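Local coordinates for DUF3299 domain-containing protein (Pseudomonas aeruginosa, PDB 4HSP), which is of unknown function but belongs to the DUF3299 family, which is grouped with the OB-fold proteins, and probably carries a signal sequence in its natural precursor, at residues Q113-E118 against S140-Y145; G61-L66 against T75-V80; L6-L11 against Q96-K101. All blocks are in the same frame, centred on the assembly; numbering follows the deposited sequence.

Contact 1. Residues Q113-E118 against S140-Y145; sequences QPFWVE and SKVTPY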
loop_
_atom_site.group_PDB
_atom_site.type_symbol
_atom_site.label_atom_id
_atom_site.label_comp_id
_atom_site.label_asym_id
_atom_site.label_seq_id
_atom_site.Cartn_x
_atom_site.Cartn_y
_atom_site.Cartn_z
ATOM N N GLN A 113 -7.706 -0.137 -3.680
ATOM C CA GLN A 113 -8.901 0.582 -4.128
ATOM C C GLN A 113 -10.092 -0.355 -4.235
ATOM O O GLN A 113 -9.887 -1.579 -4.364
ATOM C CB GLN A 113 -8.617 1.252 -5.493
ATOM C CG GLN A 113 -8.548 0.296 -6.670
ATOM C CD GLN A 113 -7.791 0.876 -7.819
ATOM O OE1 GLN A 113 -8.157 1.898 -8.402
ATOM N NE2 GLN A 113 -6.715 0.223 -8.168
ATOM N N PRO A 114 -11.343 0.191 -4.207
ATOM C CA PRO A 114 -12.496 -0.678 -4.423
ATOM C C PRO A 114 -12.671 -0.933 -5.914
ATOM O O PRO A 114 -12.112 -0.211 -6.755
ATOM C CB PRO A 114 -13.660 0.114 -3.820
ATOM C CG PRO A 114 -13.217 1.530 -3.804
ATOM C CD PRO A 114 -11.762 1.611 -4.137
ATOM N N PHE A 115 -13.432 -1.970 -6.234
ATOM C CA PHE A 115 -13.750 -2.369 -7.599
ATOM C C PHE A 115 -15.223 -2.622 -7.786
ATOM O O PHE A 115 -15.935 -2.806 -6.814
ATOM C CB PHE A 115 -13.015 -3.669 -7.950
ATOM C CG PHE A 115 -11.526 -3.535 -8.096
ATOM C CD1 PHE A 115 -10.691 -3.584 -6.980
ATOM C CD2 PHE A 115 -10.948 -3.390 -9.349
ATOM C CE1 PHE A 115 -9.311 -3.447 -7.113
ATOM C CE2 PHE A 115 -9.566 -3.246 -9.478
ATOM C CZ PHE A 115 -8.759 -3.275 -8.358
ATOM N N TRP A 116 -15.663 -2.638 -9.049
ATOM C CA TRP A 116 -16.952 -3.111 -9.539
ATOM C C TRP A 116 -16.708 -4.534 -10.070
ATOM O O TRP A 116 -15.833 -4.725 -10.914
ATOM C CB TRP A 116 -17.538 -2.204 -10.656
ATOM C CG TRP A 116 -18.099 -0.906 -10.168
ATOM C CD1 TRP A 116 -17.552 0.338 -10.316
ATOM C CD2 TRP A 116 -19.283 -0.736 -9.382
ATOM N NE1 TRP A 116 -18.293 1.265 -9.622
ATOM C CE2 TRP A 116 -19.369 0.635 -9.045
ATOM C CE3 TRP A 116 -20.282 -1.613 -8.920
ATOM C CZ2 TRP A 116 -20.436 1.155 -8.306
ATOM C CZ3 TRP A 116 -21.332 -1.098 -8.176
ATOM C CH2 TRP A 116 -21.385 0.262 -7.845
ATOM N N VAL A 117 -17.409 -5.529 -9.520
ATOM C CA VAL A 117 -17.330 -6.912 -10.008
ATOM C C VAL A 117 -18.690 -7.252 -10.678
ATOM O O VAL A 117 -19.719 -7.275 -10.002
ATOM C CB VAL A 117 -16.944 -7.961 -8.923
ATOM C CG1 VAL A 117 -16.940 -9.359 -9.523
ATOM C CG2 VAL A 117 -15.599 -7.647 -8.274
ATOM N N GLU A 118 -18.677 -7.503 -11.983
ATOM C CA GLU A 118 -19.842 -7.901 -12.783
ATOM C C GLU A 118 -19.696 -9.335 -13.208
ATOM O O GLU A 118 -18.606 -9.731 -13.625
ATOM C CB GLU A 118 -19.965 -7.033 -14.061
ATOM C CG GLU A 118 -19.972 -5.533 -13.819
ATOM C CD GLU A 118 -19.985 -4.664 -15.061
ATOM O OE1 GLU A 118 -20.438 -5.151 -16.122
ATOM O OE2 GLU A 118 -19.569 -3.486 -14.967
ATOM N N SER A 140 -17.197 -11.472 -15.320
ATOM C CA SER A 140 -17.043 -11.070 -16.722
ATOM C C SER A 140 -16.133 -9.845 -16.785
ATOM O O SER A 140 -15.414 -9.643 -17.772
ATOM C CB SER A 140 -18.399 -10.695 -17.337
ATOM O OG SER A 140 -19.486 -11.517 -16.943
ATOM N N LYS A 141 -16.218 -8.990 -15.735
ATOM C CA LYS A 141 -15.497 -7.731 -15.630
ATOM C C LYS A 141 -15.223 -7.362 -14.175
ATOM O O LYS A 141 -16.100 -7.471 -13.308
ATOM C CB LYS A 141 -16.338 -6.637 -16.294
ATOM C CG LYS A 141 -15.603 -5.394 -16.752
ATOM C CD LYS A 141 -16.640 -4.333 -17.139
ATOM C CE LYS A 141 -16.138 -3.251 -18.062
ATOM N NZ LYS A 141 -17.045 -2.071 -18.045
ATOM N N VAL A 142 -13.979 -6.948 -13.921
ATOM C CA VAL A 142 -13.468 -6.435 -12.652
ATOM C C VAL A 142 -12.813 -5.120 -13.021
ATOM O O VAL A 142 -11.839 -5.097 -13.768
ATOM C CB VAL A 142 -12.551 -7.383 -11.855
ATOM C CG1 VAL A 142 -12.236 -6.780 -10.485
ATOM C CG2 VAL A 142 -13.202 -8.758 -11.697
ATOM N N THR A 143 -13.441 -4.032 -12.629
ATOM C CA THR A 143 -13.038 -2.688 -12.999
ATOM C C THR A 143 -12.971 -1.827 -11.755
ATOM O O THR A 143 -13.827 -1.963 -10.877
ATOM C CB THR A 143 -14.013 -2.101 -14.060
ATOM O OG1 THR A 143 -15.350 -2.597 -13.872
ATOM C CG2 THR A 143 -13.573 -2.422 -15.466
ATOM N N PRO A 144 -11.959 -0.928 -11.658
ATOM C CA PRO A 144 -11.868 -0.063 -10.472
ATOM C C PRO A 144 -13.098 0.817 -10.296
ATOM O O PRO A 144 -13.699 1.259 -11.279
ATOM C CB PRO A 144 -10.616 0.780 -10.739
ATOM C CG PRO A 144 -9.802 -0.027 -11.754
ATOM C CD PRO A 144 -10.858 -0.656 -12.616
ATOM N N TYR A 145 -13.501 1.006 -9.027
ATOM C CA TYR A 145 -14.602 1.873 -8.606
ATOM C C TYR A 145 -14.145 3.296 -8.850
ATOM O O TYR A 145 -13.151 3.746 -8.268
ATOM C CB TYR A 145 -14.926 1.614 -7.125
ATOM C CG TYR A 145 -16.117 2.355 -6.561
ATOM C CD1 TYR A 145 -15.987 3.651 -6.059
ATOM C CD2 TYR A 145 -17.342 1.714 -6.392
ATOM C CE1 TYR A 145 -17.067 4.317 -5.484
ATOM C CE2 TYR A 145 -18.422 2.361 -5.788
ATOM C CZ TYR A 145 -18.283 3.667 -5.350
ATOM O OH TYR A 145 -19.346 4.285 -4.750
#
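Glu118 O takes two backbone N-H groups at once, from Ser140 N at 2.8 Å and from Lys141 N at 3.3 Å. Two consecutive residues thus face a single one across the pair of strands, the definition of a classic beta bulge. Glu118 N returns a bond to Lys141 O. Next along, Trp116 and Thr143 form a reciprocal antiparallel pair, with Trp116 N 2.7 Å from Thr143 O. Tyr145 N then reaches Pro114 O at 2.9 Å.

Outward from this, CG anti to the backbone N (chi1 -175°) swings the Tyr145 ring against one face of the Trp116 indole, with Tyr145 CE2 3.4 Å from Trp116 CZ2. The Tyr145 ring and the five-membered ring of Trp116 are tilted by 19° but displaced, so little of one lies above the other. Tyr145 CB rests on Pro114 CG, and its hydroxyl bonds to Pro24 O of the second subunit, whose His26 meets Trp116 edge-to-face. Separately, Phe115 touches Val142 CG1 through CD2 and Pro144 CG through CE2. At the bulge itself, the Lys141 chain runs alongside that of Glu118, its NZ 4.2 Å from Glu118 OE2, too far for a salt bridge. The backbone bonds therefore fix the strands, while the Trp116/Tyr145 pair faces the neighbouring subunit.

Contact 2. Residues G61-L66 against T75-V80; sequences GYIVPL and TEFLLV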
loop_
_atom_site.group_PDB
_atom_site.type_symbol
_atom_site.label_atom_id
_atom_site.label_comp_id
_atom_site.label_asym_id
_atom_site.label_seq_id
_atom_site.Cartn_x
_atom_site.Cartn_y
_atom_site.Cartn_z
ATOM N N GLY A 61 -16.946 -3.359 -4.104
ATOM C CA GLY A 61 -16.271 -3.908 -2.935
ATOM C C GLY A 61 -14.760 -3.946 -2.999
ATOM O O GLY A 61 -14.157 -3.420 -3.929
ATOM N N TYR A 62 -14.148 -4.540 -1.966
ATOM C CA TYR A 62 -12.707 -4.680 -1.846
ATOM C C TYR A 62 -12.317 -6.128 -2.077
ATOM O O TYR A 62 -13.100 -7.036 -1.806
ATOM C CB TYR A 62 -12.248 -4.169 -0.451
ATOM C CG TYR A 62 -12.221 -2.657 -0.403
ATOM C CD1 TYR A 62 -11.103 -1.949 -0.834
ATOM C CD2 TYR A 62 -13.356 -1.927 -0.034
ATOM C CE1 TYR A 62 -11.078 -0.556 -0.812
ATOM C CE2 TYR A 62 -13.334 -0.532 0.011
ATOM C CZ TYR A 62 -12.190 0.148 -0.384
ATOM O OH TYR A 62 -12.143 1.518 -0.407
ATOM N N ILE A 63 -11.125 -6.344 -2.638
ATOM C CA ILE A 63 -10.653 -7.683 -3.000
ATOM C C ILE A 63 -9.646 -8.258 -1.976
ATOM O O ILE A 63 -8.657 -7.598 -1.650
ATOM C CB ILE A 63 -10.046 -7.621 -4.404
ATOM C CG1 ILE A 63 -11.150 -7.303 -5.453
ATOM C CG2 ILE A 63 -9.247 -8.904 -4.730
ATOM C CD1 ILE A 63 -10.606 -7.135 -6.942
ATOM N N VAL A 64 -9.986 -9.467 -1.432
ATOM C CA VAL A 64 -9.190 -10.305 -0.546
ATOM C C VAL A 64 -8.677 -11.445 -1.434
ATOM O O VAL A 64 -9.434 -12.378 -1.708
ATOM C CB VAL A 64 -9.946 -10.805 0.713
ATOM C CG1 VAL A 64 -9.016 -11.616 1.612
ATOM C CG2 VAL A 64 -10.548 -9.644 1.496
ATOM N N PRO A 65 -7.421 -11.367 -1.937
ATOM C CA PRO A 65 -6.933 -12.396 -2.871
ATOM C C PRO A 65 -6.803 -13.779 -2.256
ATOM O O PRO A 65 -6.424 -13.909 -1.082
ATOM C CB PRO A 65 -5.571 -11.862 -3.314
ATOM C CG PRO A 65 -5.175 -10.898 -2.303
ATOM C CD PRO A 65 -6.403 -10.313 -1.726
ATOM N N LEU A 66 -7.115 -14.814 -3.069
ATOM C CA LEU A 66 -7.067 -16.206 -2.627
ATOM C C LEU A 66 -6.171 -17.068 -3.494
ATOM O O LEU A 66 -5.676 -18.084 -3.018
ATOM C CB LEU A 66 -8.481 -16.816 -2.620
ATOM C CG LEU A 66 -9.497 -16.256 -1.647
ATOM C CD1 LEU A 66 -10.817 -16.936 -1.836
ATOM C CD2 LEU A 66 -9.052 -16.406 -0.218
ATOM N N THR A 75 -6.829 -14.361 -9.538
ATOM C CA THR A 75 -7.894 -14.973 -10.322
ATOM C C THR A 75 -9.001 -15.547 -9.443
ATOM O O THR A 75 -10.055 -15.887 -9.970
ATOM C CB THR A 75 -7.300 -16.021 -11.247
ATOM O OG1 THR A 75 -6.504 -16.923 -10.473
ATOM C CG2 THR A 75 -6.479 -15.392 -12.375
ATOM N N GLU A 76 -8.770 -15.666 -8.119
ATOM C CA GLU A 76 -9.773 -16.122 -7.146
ATOM C C GLU A 76 -9.676 -15.241 -5.925
ATOM O O GLU A 76 -8.593 -15.001 -5.409
ATOM C CB GLU A 76 -9.655 -17.615 -6.775
ATOM C CG GLU A 76 -10.044 -18.568 -7.900
ATOM C CD GLU A 76 -9.968 -20.057 -7.607
ATOM O OE1 GLU A 76 -10.489 -20.492 -6.554
ATOM O OE2 GLU A 76 -9.431 -20.799 -8.462
ATOM N N PHE A 77 -10.799 -14.709 -5.485
ATOM C CA PHE A 77 -10.790 -13.818 -4.343
ATOM C C PHE A 77 -12.131 -13.707 -3.664
ATOM O O PHE A 77 -13.152 -14.080 -4.237
ATOM C CB PHE A 77 -10.330 -12.416 -4.786
ATOM C CG PHE A 77 -11.185 -11.726 -5.813
ATOM C CD1 PHE A 77 -12.250 -10.914 -5.423
ATOM C CD2 PHE A 77 -10.883 -11.826 -7.171
ATOM C CE1 PHE A 77 -13.007 -10.224 -6.368
ATOM C CE2 PHE A 77 -11.637 -11.137 -8.118
ATOM C CZ PHE A 77 -12.687 -10.322 -7.710
ATOM N N LEU A 78 -12.130 -13.130 -2.443
ATOM C CA LEU A 78 -13.358 -12.771 -1.733
ATOM C C LEU A 78 -13.638 -11.294 -1.992
ATOM O O LEU A 78 -12.726 -10.471 -1.881
ATOM C CB LEU A 78 -13.271 -13.033 -0.219
ATOM C CG LEU A 78 -12.891 -14.441 0.283
ATOM C CD1 LEU A 78 -12.734 -14.442 1.814
ATOM C CD2 LEU A 78 -13.913 -15.533 -0.169
ATOM N N LEU A 79 -14.881 -10.973 -2.386
ATOM C CA LEU A 79 -15.396 -9.617 -2.523
ATOM C C LEU A 79 -16.108 -9.327 -1.225
ATOM O O LEU A 79 -16.962 -10.103 -0.782
ATOM C CB LEU A 79 -16.327 -9.448 -3.744
ATOM C CG LEU A 79 -16.746 -8.014 -4.071
ATOM C CD1 LEU A 79 -15.502 -7.160 -4.520
ATOM C CD2 LEU A 79 -17.822 -8.011 -5.126
ATOM N N VAL A 80 -15.665 -8.268 -0.558
ATOM C CA VAL A 80 -16.138 -7.846 0.759
ATOM C C VAL A 80 -16.538 -6.349 0.690
ATOM O O VAL A 80 -16.044 -5.618 -0.188
ATOM C CB VAL A 80 -15.027 -8.120 1.824
ATOM C CG1 VAL A 80 -14.830 -9.627 2.050
ATOM C CG2 VAL A 80 -13.716 -7.466 1.407
#
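Ile63 lies over one face of the Phe77 ring. CG1 comes to 3.6 Å from Phe77 CE1, CD1 sits above the rim, and CG2 makes a CH-pi contact 4.0 Å from the ring centroid. Phe77 CG stands between its backbone N and carbonyl carbon (chi1 61°), a rotamer that turns the ring back across Ile63. Leu79 lies on this same face of the sheet, its CD1 3.6 Å from Gly61 C. On the other face Val64 packs CG2 against Val80 CG2 at 3.8 Å, the two side chains crossing at about a right angle, and Leu66 CD1 meets Leu78 CD2.

These residues belong to the two arms of a beta hairpin, strands 55-68 and 73-80, running antiparallel within a curled mixed sheet, consistent with the OB-fold clan to which the family is assigned. Val117 of strand 115-118, which pairs with the other edge of strand 55-68, packs on Phe77 and Leu79 as the sheet curls.

Between the arms, Tyr62 and Val80 exchange two backbone bonds, as do Val64 and Leu78, with Tyr62 N to Val80 O at 2.8 Å. Pro65 faces Phe77 at a non-hydrogen-bonded position, where its missing N-H costs the pairing nothing. Toward the hairpin turn Leu66 N bonds to Glu76 O at 2.8 Å, a more bent link of 146°, and the Glu76 carboxylate turns to the hydroxyl of Tyr99.

Contact 3. Residues L6-L11 against Q96-K101; sequences LTWSQL and QIVYVK. With EDO (1,2-ethanediol), chain D; EDO (1,2-ethanediol), chain C.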
loop_
_atom_site.group_PDB
_atom_site.type_symbol
_atom_site.label_atom_id
_atom_site.label_comp_id
_atom_site.label_asym_id
_atom_site.label_seq_id
_atom_site.Cartn_x
_atom_site.Cartn_y
_atom_site.Cartn_z
ATOM N N LEU A 6 -26.377 -4.347 -7.531
ATOM C CA LEU A 6 -26.754 -4.740 -6.181
ATOM C C LEU A 6 -26.079 -3.847 -5.153
ATOM O O LEU A 6 -25.074 -3.209 -5.452
ATOM C CB LEU A 6 -26.356 -6.209 -5.917
ATOM C CG LEU A 6 -26.994 -7.309 -6.798
ATOM C CD1 LEU A 6 -26.491 -8.684 -6.349
ATOM C CD2 LEU A 6 -28.520 -7.253 -6.749
ATOM N N THR A 7 -26.666 -3.769 -3.952
ATOM C CA THR A 7 -26.079 -3.134 -2.777
ATOM C C THR A 7 -25.789 -4.284 -1.834
ATOM O O THR A 7 -26.425 -5.330 -1.957
ATOM C CB THR A 7 -26.987 -2.068 -2.166
ATOM O OG1 THR A 7 -28.106 -2.701 -1.529
ATOM C CG2 THR A 7 -27.429 -0.995 -3.174
ATOM N N TRP A 8 -24.892 -4.103 -0.855
ATOM C CA TRP A 8 -24.626 -5.168 0.092
ATOM C C TRP A 8 -25.844 -5.504 0.942
ATOM O O TRP A 8 -25.995 -6.658 1.304
ATOM C CB TRP A 8 -23.433 -4.812 0.969
ATOM C CG TRP A 8 -22.156 -4.962 0.201
ATOM C CD1 TRP A 8 -21.493 -3.987 -0.489
ATOM C CD2 TRP A 8 -21.511 -6.196 -0.127
ATOM N NE1 TRP A 8 -20.392 -4.522 -1.117
ATOM C CE2 TRP A 8 -20.360 -5.874 -0.883
ATOM C CE3 TRP A 8 -21.738 -7.535 0.223
ATOM C CZ2 TRP A 8 -19.439 -6.847 -1.296
ATOM C CZ3 TRP A 8 -20.837 -8.499 -0.200
ATOM C CH2 TRP A 8 -19.708 -8.156 -0.958
ATOM N N SER A 9 -26.730 -4.533 1.210
ATOM C CA SER A 9 -27.940 -4.757 2.015
ATOM C C SER A 9 -28.957 -5.654 1.303
ATOM O O SER A 9 -29.784 -6.253 1.987
ATOM C CB SER A 9 -28.603 -3.438 2.415
ATOM O OG SER A 9 -28.940 -2.665 1.277
ATOM N N GLN A 10 -28.890 -5.767 -0.059
ATOM C CA GLN A 10 -29.789 -6.627 -0.850
ATOM C C GLN A 10 -29.364 -8.109 -0.733
ATOM O O GLN A 10 -30.088 -9.005 -1.180
ATOM C CB GLN A 10 -29.816 -6.201 -2.318
ATOM C CG GLN A 10 -30.526 -4.880 -2.599
ATOM C CD GLN A 10 -30.418 -4.530 -4.059
ATOM O OE1 GLN A 10 -29.544 -3.781 -4.482
ATOM N NE2 GLN A 10 -31.261 -5.115 -4.874
ATOM N N LEU A 11 -28.202 -8.364 -0.100
ATOM C CA LEU A 11 -27.681 -9.710 0.078
ATOM C C LEU A 11 -28.101 -10.265 1.431
ATOM O O LEU A 11 -27.832 -11.425 1.715
ATOM C CB LEU A 11 -26.147 -9.706 -0.087
ATOM C CG LEU A 11 -25.587 -10.020 -1.482
ATOM C CD1 LEU A 11 -26.165 -9.083 -2.577
ATOM C CD2 LEU A 11 -24.084 -9.999 -1.457
ATOM N N GLN A 96 -22.332 -11.370 3.396
ATOM C CA GLN A 96 -21.671 -10.095 3.107
ATOM C C GLN A 96 -20.285 -10.414 2.495
ATOM O O GLN A 96 -19.336 -9.653 2.621
ATOM C CB GLN A 96 -21.594 -9.180 4.368
ATOM C CG GLN A 96 -22.960 -8.689 4.917
ATOM C CD GLN A 96 -23.660 -7.664 4.047
ATOM O OE1 GLN A 96 -23.538 -6.451 4.261
ATOM N NE2 GLN A 96 -24.451 -8.124 3.070
ATOM N N ILE A 97 -20.198 -11.574 1.821
ATOM C CA ILE A 97 -19.012 -12.073 1.112
ATOM C C ILE A 97 -19.466 -12.792 -0.159
ATOM O O ILE A 97 -20.410 -13.573 -0.120
ATOM C CB ILE A 97 -18.093 -13.022 1.960
ATOM C CG1 ILE A 97 -17.859 -12.517 3.410
ATOM C CG2 ILE A 97 -16.762 -13.306 1.214
ATOM C CD1 ILE A 97 -16.868 -13.351 4.272
ATOM N N VAL A 98 -18.769 -12.537 -1.269
ATOM C CA VAL A 98 -18.921 -13.225 -2.546
ATOM C C VAL A 98 -17.565 -13.880 -2.902
ATOM O O VAL A 98 -16.547 -13.191 -2.943
ATOM C CB VAL A 98 -19.409 -12.281 -3.686
ATOM C CG1 VAL A 98 -19.690 -13.063 -4.963
ATOM C CG2 VAL A 98 -20.635 -11.472 -3.258
ATOM N N TYR A 99 -17.560 -15.195 -3.152
ATOM C CA TYR A 99 -16.386 -15.910 -3.656
ATOM C C TYR A 99 -16.392 -15.705 -5.180
ATOM O O TYR A 99 -17.322 -16.143 -5.862
ATOM C CB TYR A 99 -16.448 -17.396 -3.268
ATOM C CG TYR A 99 -15.201 -18.204 -3.558
ATOM C CD1 TYR A 99 -14.941 -18.692 -4.839
ATOM C CD2 TYR A 99 -14.344 -18.593 -2.526
ATOM C CE1 TYR A 99 -13.810 -19.469 -5.104
ATOM C CE2 TYR A 99 -13.223 -19.391 -2.774
ATOM C CZ TYR A 99 -12.954 -19.821 -4.067
ATOM O OH TYR A 99 -11.845 -20.607 -4.302
ATOM N N VAL A 100 -15.399 -14.969 -5.698
ATOM C CA VAL A 100 -15.299 -14.623 -7.120
ATOM C C VAL A 100 -14.148 -15.398 -7.783
ATOM O O VAL A 100 -13.089 -15.538 -7.185
ATOM C CB VAL A 100 -15.119 -13.089 -7.314
ATOM C CG1 VAL A 100 -15.223 -12.681 -8.778
ATOM C CG2 VAL A 100 -16.093 -12.300 -6.468
ATOM N N LYS A 101 -14.401 -15.909 -9.018
ATOM C CA LYS A 101 -13.476 -16.558 -9.968
ATOM C C LYS A 101 -13.475 -15.696 -11.240
ATOM O O LYS A 101 -14.555 -15.356 -11.734
ATOM C CB LYS A 101 -13.871 -18.026 -10.291
ATOM C CG LYS A 101 -13.641 -19.010 -9.149
ATOM C CD LYS A 101 -13.775 -20.463 -9.598
ATOM C CE LYS A 101 -13.822 -21.425 -8.422
ATOM N NZ LYS A 101 -13.833 -22.858 -8.843
HETATM C C1 EDO D . -28.767 0.166 -7.169
HETATM O O1 EDO D . -29.496 0.886 -8.146
HETATM C C2 EDO D . -29.733 -0.412 -6.118
HETATM O O2 EDO D . -29.883 -1.806 -6.335
HETATM C C1 EDO C . -31.770 -6.181 -8.766
HETATM O O1 EDO C . -31.587 -4.845 -8.253
HETATM C C2 EDO C . -32.637 -7.082 -7.820
HETATM O O2 EDO C . -32.682 -8.435 -8.301
#
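Trp8 O is held by two N-H groups that approach from opposite faces of its carbonyl plane. One is the side-chain amide of Gln96, whose NE2 donates at 2.8 Å along a nearly straight path of 168°; the other is Leu11 N, at 3.1 Å, within the 3-10 turn 8-11. The oxygen lies almost in the plane of the Gln96 amide, although the donor itself stands well above the carbonyl plane of Trp8. A bend at chi2 (-71°) folds the Gln96 chain back, and this brings its amide end to the turn, OE1 coming beside Trp8 CB.

The indole's six-membered ring comes up against the start of the other segment, with CZ3 at 3.4 Å from Gln96 C and CH2 at 4.1 Å from Val98 CG2. That same methyl receives Leu11 CD2, so Val98 meets both apolar residues of the turn. Trp8 NE1 is anchored separately on Pro60 O of strand 55-68.

On the far side of the turn Gln10 OE1 accepts Thr7 N at 2.9 Å, tying the side chain back to the residue just before the turn. A 1,2-ethanediol, probably from the crystallisation liquor, has O2 close to the same OE1, and a second one is only weakly bonded to NE2. One buried side-chain amide, backed by indole and branched aliphatic packing, thus fastens the N-terminal turn to the chain entering strand 98-102.

How the contacts relate
The three contacts illustrate how one curled sheet is held in different ways at different depths. Contact 2 is a buried hairpin and contact 1 a partly buried strand pair farther from the chain centre; both rely on antiparallel backbone bonds, interrupted by a bulge in contact 1. Contact 3, also buried, instead pins a non-sheet turn by a side chain. Strands 55-68 and 115-118 are neighbours, and Phe115 N probably bonds to Gly61 O, joining contacts 1 and 2. Strands 73-80 and 98-102 join contacts 2 and 3 through Phe77 O and Val100 N, while Val117 packs on Val100 between contacts 1 and 3. All three reach the second subunit.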